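Local coordinates for bilirubin-inducible fluorescent protein UnaG (Anguilla japonica, PDB 4I3B) that binds unconjugated bilirubin with high affinity inside a beta-barrel and, once loaded, fluoresces green when excited, at residues 67-77 / 88-99. Numbering follows the deposited sequence.
Sequences VKFKLGEEFDE and SVVNLVGEKLVY. With BLR (3-[5-[(Z)-(4-ethenyl-3-methyl-5-oxidanylidene-pyrrol-2-ylidene)methyl]-2-[[5-[(Z)-(3-ethenyl-4-methyl-5-oxidanylidene-pyrrol-2-ylidene)methyl]-3-(3-hydroxy-3-oxopropyl)-4-methyl-1H-pyrrol-2-yl]methyl]-4-methyl-1H-pyrrol-3-yl]propanoic acid), chain G.
V90 and F69 illustrate how a barrel is closed where two neighbouring strands part: side chains do much of the bridging that backbone bonds do between paired strands. The CG2 methyl of V90 sits over the centre of the F69 ring, 3.7 Å from its centroid, a CH-pi contact almost along the ring normal. In F69 chi1 (55°) swings the ring toward V90, and chi2 (86°) turns its face to the methyl. Alongside, F75 slips its ring between K68 O on one face and S88 CB on the other, 3.5 Å from F75 CZ, while its edge meets V90 CG2. Farther along, in the conformers given, L71 CD1 lies against L92 CD1 and L71 CD2 against L97 CD1, a less certain fit. The type II turn K70–E73 brings G72 N to V90 O (2.8 Å), and a water joins K70 O, E73 O and V90 N. At the inner end E77 OE1 takes two hydroxyls: S88 OG at 2.7 Å by its anti lone pair, Y99 OH from above the carboxylate plane. A leucine in place of E77 would probably leave both hydroxyls without their shared acceptor and the Y99 hydroxyl less firmly placed. Q101 is a third partner of OE1, and Y99 also touches the bilirubin-binding R112. V67, F69, L97 and Y99 also line the bilirubin pocket. Strand 75-77 pairs with 86-93 through F75 and S88, and 86-93 in turn with 96-103; the contact thus packs strand 64-70, itself paired with 50-56, and the turn after it against 86-93 and 96-103 in this fatty-acid-binding-protein barrel.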
loop_
_atom_site.group_PDB
_atom_site.type_symbol
_atom_site.label_atom_id
_atom_site.label_comp_id
_atom_site.label_asym_id
_atom_site.label_seq_id
_atom_site.Cartn_x
_atom_site.Cartn_y
_atom_site.Cartn_z
ATOM N N VAL A 67 -2.678 -6.313 6.586
ATOM C CA VAL A 67 -4.030 -6.394 6.067
ATOM C C VAL A 67 -4.257 -7.799 5.531
ATOM O O VAL A 67 -3.324 -8.462 5.036
ATOM C CB VAL A 67 -4.305 -5.364 4.953
ATOM C CG1 VAL A 67 -4.323 -3.932 5.509
ATOM C CG2 VAL A 67 -3.322 -5.488 3.815
ATOM N N LYS A 68 -5.500 -8.267 5.656
ATOM C CA LYS A 68 -5.938 -9.555 5.140
ATOM C C LYS A 68 -7.233 -9.322 4.387
ATOM O O LYS A 68 -8.149 -8.706 4.931
ATOM C CB LYS A 68 -6.232 -10.532 6.290
ATOM C CG LYS A 68 -5.051 -10.959 7.125
ATOM C CD LYS A 68 -5.444 -12.100 8.067
ATOM C CE LYS A 68 -4.217 -12.804 8.631
ATOM N NZ LYS A 68 -4.566 -13.908 9.575
ATOM N N PHE A 69 -7.340 -9.833 3.170
ATOM C CA PHE A 69 -8.541 -9.609 2.383
ATOM C C PHE A 69 -8.775 -10.685 1.341
ATOM O O PHE A 69 -7.861 -11.432 0.967
ATOM C CB PHE A 69 -8.475 -8.240 1.684
ATOM C CG PHE A 69 -7.233 -8.052 0.841
ATOM C CD1 PHE A 69 -7.203 -8.502 -0.482
ATOM C CD2 PHE A 69 -6.107 -7.421 1.360
ATOM C CE1 PHE A 69 -6.051 -8.325 -1.282
ATOM C CE2 PHE A 69 -4.971 -7.253 0.573
ATOM C CZ PHE A 69 -4.947 -7.710 -0.742
ATOM N N LYS A 70 -10.015 -10.738 0.884
ATOM C CA LYS A 70 -10.416 -11.539 -0.248
ATOM C C LYS A 70 -10.737 -10.587 -1.405
ATOM O O LYS A 70 -11.428 -9.587 -1.219
ATOM C CB LYS A 70 -11.636 -12.377 0.152
ATOM C CG LYS A 70 -12.248 -13.182 -0.980
ATOM C CD LYS A 70 -13.254 -14.193 -0.450
ATOM C CE LYS A 70 -14.199 -14.651 -1.547
ATOM N NZ LYS A 70 -13.503 -15.349 -2.668
ATOM N N LEU A 71 -10.249 -10.882 -2.605
ATOM C CA LEU A 71 -10.524 -10.016 -3.746
ATOM C C LEU A 71 -12.015 -9.782 -3.873
ATOM O O LEU A 71 -12.817 -10.727 -3.800
ATOM C CB LEU A 71 -10.002 -10.627 -5.048
ATOM C CG LEU A 71 -8.486 -10.820 -5.099
ATOM C CD1 LEU A 71 -8.070 -11.514 -6.384
ATOM C CD2 LEU A 71 -7.787 -9.485 -4.974
ATOM N N GLY A 72 -12.393 -8.532 -4.081
ATOM C CA GLY A 72 -13.772 -8.169 -4.296
ATOM C C GLY A 72 -14.594 -7.967 -3.041
ATOM O O GLY A 72 -15.743 -7.563 -3.134
ATOM N N GLU A 73 -14.036 -8.278 -1.878
ATOM C CA GLU A 73 -14.776 -8.199 -0.624
ATOM C C GLU A 73 -14.310 -7.007 0.200
ATOM O O GLU A 73 -13.150 -6.923 0.589
ATOM C CB GLU A 73 -14.623 -9.495 0.189
ATOM C CG GLU A 73 -15.392 -9.505 1.532
ATOM C CD GLU A 73 -15.058 -10.700 2.414
ATOM O OE1 GLU A 73 -15.969 -11.523 2.658
ATOM O OE2 GLU A 73 -13.902 -10.799 2.891
ATOM N N GLU A 74 -15.214 -6.080 0.468
ATOM C CA GLU A 74 -14.889 -4.919 1.274
ATOM C C GLU A 74 -14.505 -5.324 2.697
ATOM O O GLU A 74 -15.072 -6.255 3.288
ATOM C CB GLU A 74 -16.096 -3.979 1.277
ATOM C CG GLU A 74 -15.843 -2.672 1.988
ATOM C CD GLU A 74 -17.057 -1.752 1.906
ATOM O OE1 GLU A 74 -17.150 -0.978 0.926
ATOM O OE2 GLU A 74 -17.917 -1.805 2.806
ATOM N N PHE A 75 -13.547 -4.598 3.266
ATOM C CA PHE A 75 -13.113 -4.869 4.629
ATOM C C PHE A 75 -12.762 -3.579 5.358
ATOM O O PHE A 75 -12.490 -2.552 4.737
ATOM C CB PHE A 75 -11.929 -5.848 4.660
ATOM C CG PHE A 75 -10.681 -5.364 3.951
ATOM C CD1 PHE A 75 -10.588 -5.414 2.553
ATOM C CD2 PHE A 75 -9.588 -4.864 4.674
ATOM C CE1 PHE A 75 -9.434 -5.000 1.899
ATOM C CE2 PHE A 75 -8.439 -4.432 4.013
ATOM C CZ PHE A 75 -8.361 -4.502 2.623
ATOM N N ASP A 76 -12.806 -3.623 6.693
ATOM C CA ASP A 76 -12.429 -2.477 7.498
ATOM C C ASP A 76 -10.909 -2.376 7.591
ATOM O O ASP A 76 -10.251 -3.382 7.792
ATOM C CB ASP A 76 -12.970 -2.620 8.935
ATOM C CG ASP A 76 -14.483 -2.507 9.026
ATOM O OD1 ASP A 76 -15.084 -1.807 8.215
ATOM O OD2 ASP A 76 -15.082 -3.105 9.941
ATOM N N GLU A 77 -10.377 -1.164 7.484
ATOM C CA GLU A 77 -8.951 -0.942 7.672
ATOM C C GLU A 77 -8.743 0.191 8.672
ATOM O O GLU A 77 -9.535 1.125 8.755
ATOM C CB GLU A 77 -8.298 -0.591 6.325
ATOM C CG GLU A 77 -6.752 -0.592 6.349
ATOM C CD GLU A 77 -6.130 -0.321 4.981
ATOM O OE1 GLU A 77 -6.850 -0.358 3.950
ATOM O OE2 GLU A 77 -4.905 -0.055 4.931
ATOM N N SER A 88 -12.127 -0.637 2.666
ATOM C CA SER A 88 -11.163 -0.945 1.605
ATOM C C SER A 88 -11.637 -2.119 0.746
ATOM O O SER A 88 -12.351 -3.001 1.228
ATOM C CB SER A 88 -9.826 -1.294 2.228
ATOM O OG SER A 88 -9.386 -0.153 2.941
ATOM N N VAL A 89 -11.212 -2.145 -0.507
ATOM C CA VAL A 89 -11.522 -3.277 -1.362
ATOM C C VAL A 89 -10.415 -3.405 -2.395
ATOM O O VAL A 89 -9.852 -2.396 -2.851
ATOM C CB VAL A 89 -12.918 -3.144 -2.029
ATOM C CG1 VAL A 89 -12.949 -2.001 -3.050
ATOM C CG2 VAL A 89 -13.354 -4.486 -2.628
ATOM N N VAL A 90 -10.089 -4.643 -2.738
ATOM C CA VAL A 90 -9.020 -4.919 -3.669
ATOM C C VAL A 90 -9.548 -5.780 -4.812
ATOM O O VAL A 90 -10.273 -6.732 -4.566
ATOM C CB VAL A 90 -7.859 -5.646 -2.969
ATOM C CG1 VAL A 90 -6.626 -5.673 -3.888
ATOM C CG2 VAL A 90 -7.522 -4.946 -1.626
ATOM N N ASN A 91 -9.178 -5.448 -6.042
ATOM C CA ASN A 91 -9.589 -6.222 -7.209
ATOM C C ASN A 91 -8.483 -6.202 -8.245
ATOM O O ASN A 91 -7.664 -5.284 -8.295
ATOM C CB ASN A 91 -10.793 -5.597 -7.901
ATOM C CG ASN A 91 -12.025 -5.596 -7.068
ATOM O OD1 ASN A 91 -12.774 -6.561 -7.046
ATOM N ND2 ASN A 91 -12.289 -4.468 -6.406
ATOM N N LEU A 92 -8.493 -7.188 -9.123
ATOM C CA LEU A 92 -7.627 -7.184 -10.287
ATOM C C LEU A 92 -8.246 -6.416 -11.473
ATOM O O LEU A 92 -9.453 -6.479 -11.699
ATOM C CB LEU A 92 -7.358 -8.628 -10.716
ATOM C CG LEU A 92 -6.533 -9.434 -9.718
ATOM C CD1 LEU A 92 -6.759 -10.927 -9.858
ATOM C CD2 LEU A 92 -5.090 -9.098 -9.938
ATOM N N VAL A 93 -7.394 -5.720 -12.230
ATOM C CA VAL A 93 -7.735 -5.137 -13.528
ATOM C C VAL A 93 -6.591 -5.594 -14.438
ATOM O O VAL A 93 -5.466 -5.084 -14.333
ATOM C CB VAL A 93 -7.748 -3.579 -13.523
ATOM C CG1 VAL A 93 -8.237 -3.024 -14.880
ATOM C CG2 VAL A 93 -8.609 -3.044 -12.431
ATOM N N GLY A 94 -6.839 -6.593 -15.280
ATOM C CA GLY A 94 -5.752 -7.169 -16.039
ATOM C C GLY A 94 -4.732 -7.772 -15.100
ATOM O O GLY A 94 -5.121 -8.543 -14.215
ATOM N N GLU A 95 -3.459 -7.391 -15.279
ATOM C CA GLU A 95 -2.330 -7.798 -14.431
ATOM C C GLU A 95 -2.084 -6.888 -13.218
ATOM O O GLU A 95 -1.140 -7.102 -12.460
ATOM C CB GLU A 95 -1.029 -7.796 -15.245
ATOM C CG GLU A 95 -1.020 -8.750 -16.420
ATOM C CD GLU A 95 -0.646 -10.162 -16.030
ATOM O OE1 GLU A 95 0.329 -10.344 -15.249
ATOM O OE2 GLU A 95 -1.326 -11.094 -16.518
ATOM N N LYS A 96 -2.888 -5.852 -13.068
ATOM C CA LYS A 96 -2.693 -4.914 -11.980
ATOM C C LYS A 96 -3.599 -5.246 -10.798
ATOM O O LYS A 96 -4.726 -5.732 -10.973
ATOM C CB LYS A 96 -3.053 -3.506 -12.441
ATOM C CG LYS A 96 -2.330 -2.985 -13.680
ATOM C CD LYS A 96 -2.987 -1.671 -14.117
ATOM C CE LYS A 96 -2.370 -1.048 -15.357
ATOM N NZ LYS A 96 -3.106 0.218 -15.725
ATOM N N LEU A 97 -3.113 -4.942 -9.597
ATOM C CA LEU A 97 -3.901 -5.092 -8.382
ATOM C C LEU A 97 -4.274 -3.703 -7.957
ATOM O O LEU A 97 -3.392 -2.851 -7.741
ATOM C CB LEU A 97 -3.085 -5.770 -7.300
ATOM C CG LEU A 97 -3.847 -6.226 -6.080
ATOM C CD1 LEU A 97 -4.743 -7.439 -6.436
ATOM C CD2 LEU A 97 -2.828 -6.522 -4.993
ATOM N N VAL A 98 -5.571 -3.454 -7.854
ATOM C CA VAL A 98 -6.077 -2.115 -7.567
ATOM C C VAL A 98 -6.813 -2.081 -6.242
ATOM O O VAL A 98 -7.739 -2.860 -6.017
ATOM C CB VAL A 98 -7.001 -1.633 -8.676
ATOM C CG1 VAL A 98 -7.572 -0.290 -8.318
ATOM C CG2 VAL A 98 -6.259 -1.592 -9.998
ATOM N N TYR A 99 -6.374 -1.191 -5.367
ATOM C CA TYR A 99 -6.801 -1.122 -3.971
ATOM C C TYR A 99 -7.448 0.241 -3.757
ATOM O O TYR A 99 -6.822 1.281 -4.036
ATOM C CB TYR A 99 -5.536 -1.276 -3.116
ATOM C CG TYR A 99 -5.679 -1.518 -1.629
ATOM C CD1 TYR A 99 -6.323 -0.628 -0.767
ATOM C CD2 TYR A 99 -5.106 -2.651 -1.074
ATOM C CE1 TYR A 99 -6.364 -0.873 0.653
ATOM C CE2 TYR A 99 -5.152 -2.889 0.282
ATOM C CZ TYR A 99 -5.765 -2.017 1.138
ATOM O OH TYR A 99 -5.764 -2.298 2.485
HETATM C CHA BLR G . 2.962 0.412 3.083
HETATM N NA BLR G . 1.487 -1.325 1.985
HETATM C C1A BLR G . 1.803 -0.569 3.070
HETATM C C2A BLR G . 0.844 -0.762 4.051
HETATM C C3A BLR G . -0.086 -1.657 3.521
HETATM C C4A BLR G . 0.339 -1.995 2.242
HETATM C CMA BLR G . -1.311 -2.183 4.206
HETATM C CAA BLR G . 0.835 -0.140 5.412
HETATM C CBA BLR G . -0.119 0.983 5.528
HETATM C CGA BLR G . -0.163 1.586 6.886
HETATM O O1A BLR G . 0.829 1.517 7.667
HETATM O O2A BLR G . -1.271 2.140 7.226
HETATM C CHB BLR G . -0.366 -2.936 1.355
HETATM N NB BLR G . 1.399 -3.423 -0.282
HETATM C C1B BLR G . 0.097 -3.587 0.241
HETATM C C2B BLR G . -0.605 -4.481 -0.589
HETATM C C3B BLR G . 0.133 -4.905 -1.550
HETATM C C4B BLR G . 1.519 -4.281 -1.529
HETATM C CMB BLR G . -2.045 -4.878 -0.323
HETATM O OB BLR G . 2.487 -4.373 -2.200
HETATM C CAB BLR G . -0.230 -5.871 -2.617
HETATM C CBB BLR G . 0.610 -6.267 -3.620
HETATM N NC BLR G . 3.556 4.310 6.597
HETATM C C1C BLR G . 4.050 4.881 7.936
HETATM C C2C BLR G . 3.047 5.959 8.163
HETATM C C3C BLR G . 2.170 6.010 7.220
HETATM C C4C BLR G . 2.378 5.057 6.239
HETATM C CMC BLR G . 3.122 6.784 9.403
HETATM O OC BLR G . 5.019 4.522 8.545
HETATM C CAC BLR G . 1.013 6.920 7.151
HETATM C CBC BLR G . 1.064 8.211 7.560
HETATM C CHD BLR G . 1.659 4.816 5.115
HETATM N ND BLR G . 2.576 2.574 4.287
HETATM C C1D BLR G . 1.808 3.676 4.197
HETATM C C2D BLR G . 1.050 3.564 2.934
HETATM C C3D BLR G . 1.410 2.394 2.316
HETATM C C4D BLR G . 2.383 1.694 3.173
HETATM C CMD BLR G . 0.096 4.614 2.469
HETATM C CAD BLR G . 0.845 1.890 1.016
HETATM C CBD BLR G . 1.802 2.175 -0.124
HETATM C CGD BLR G . 2.853 1.128 -0.211
HETATM O O1D BLR G . 4.047 1.462 -0.116
HETATM O O2D BLR G . 2.564 -0.074 -0.418
HETATM O O HOH W 1 -10.917 -6.804 -0.968
#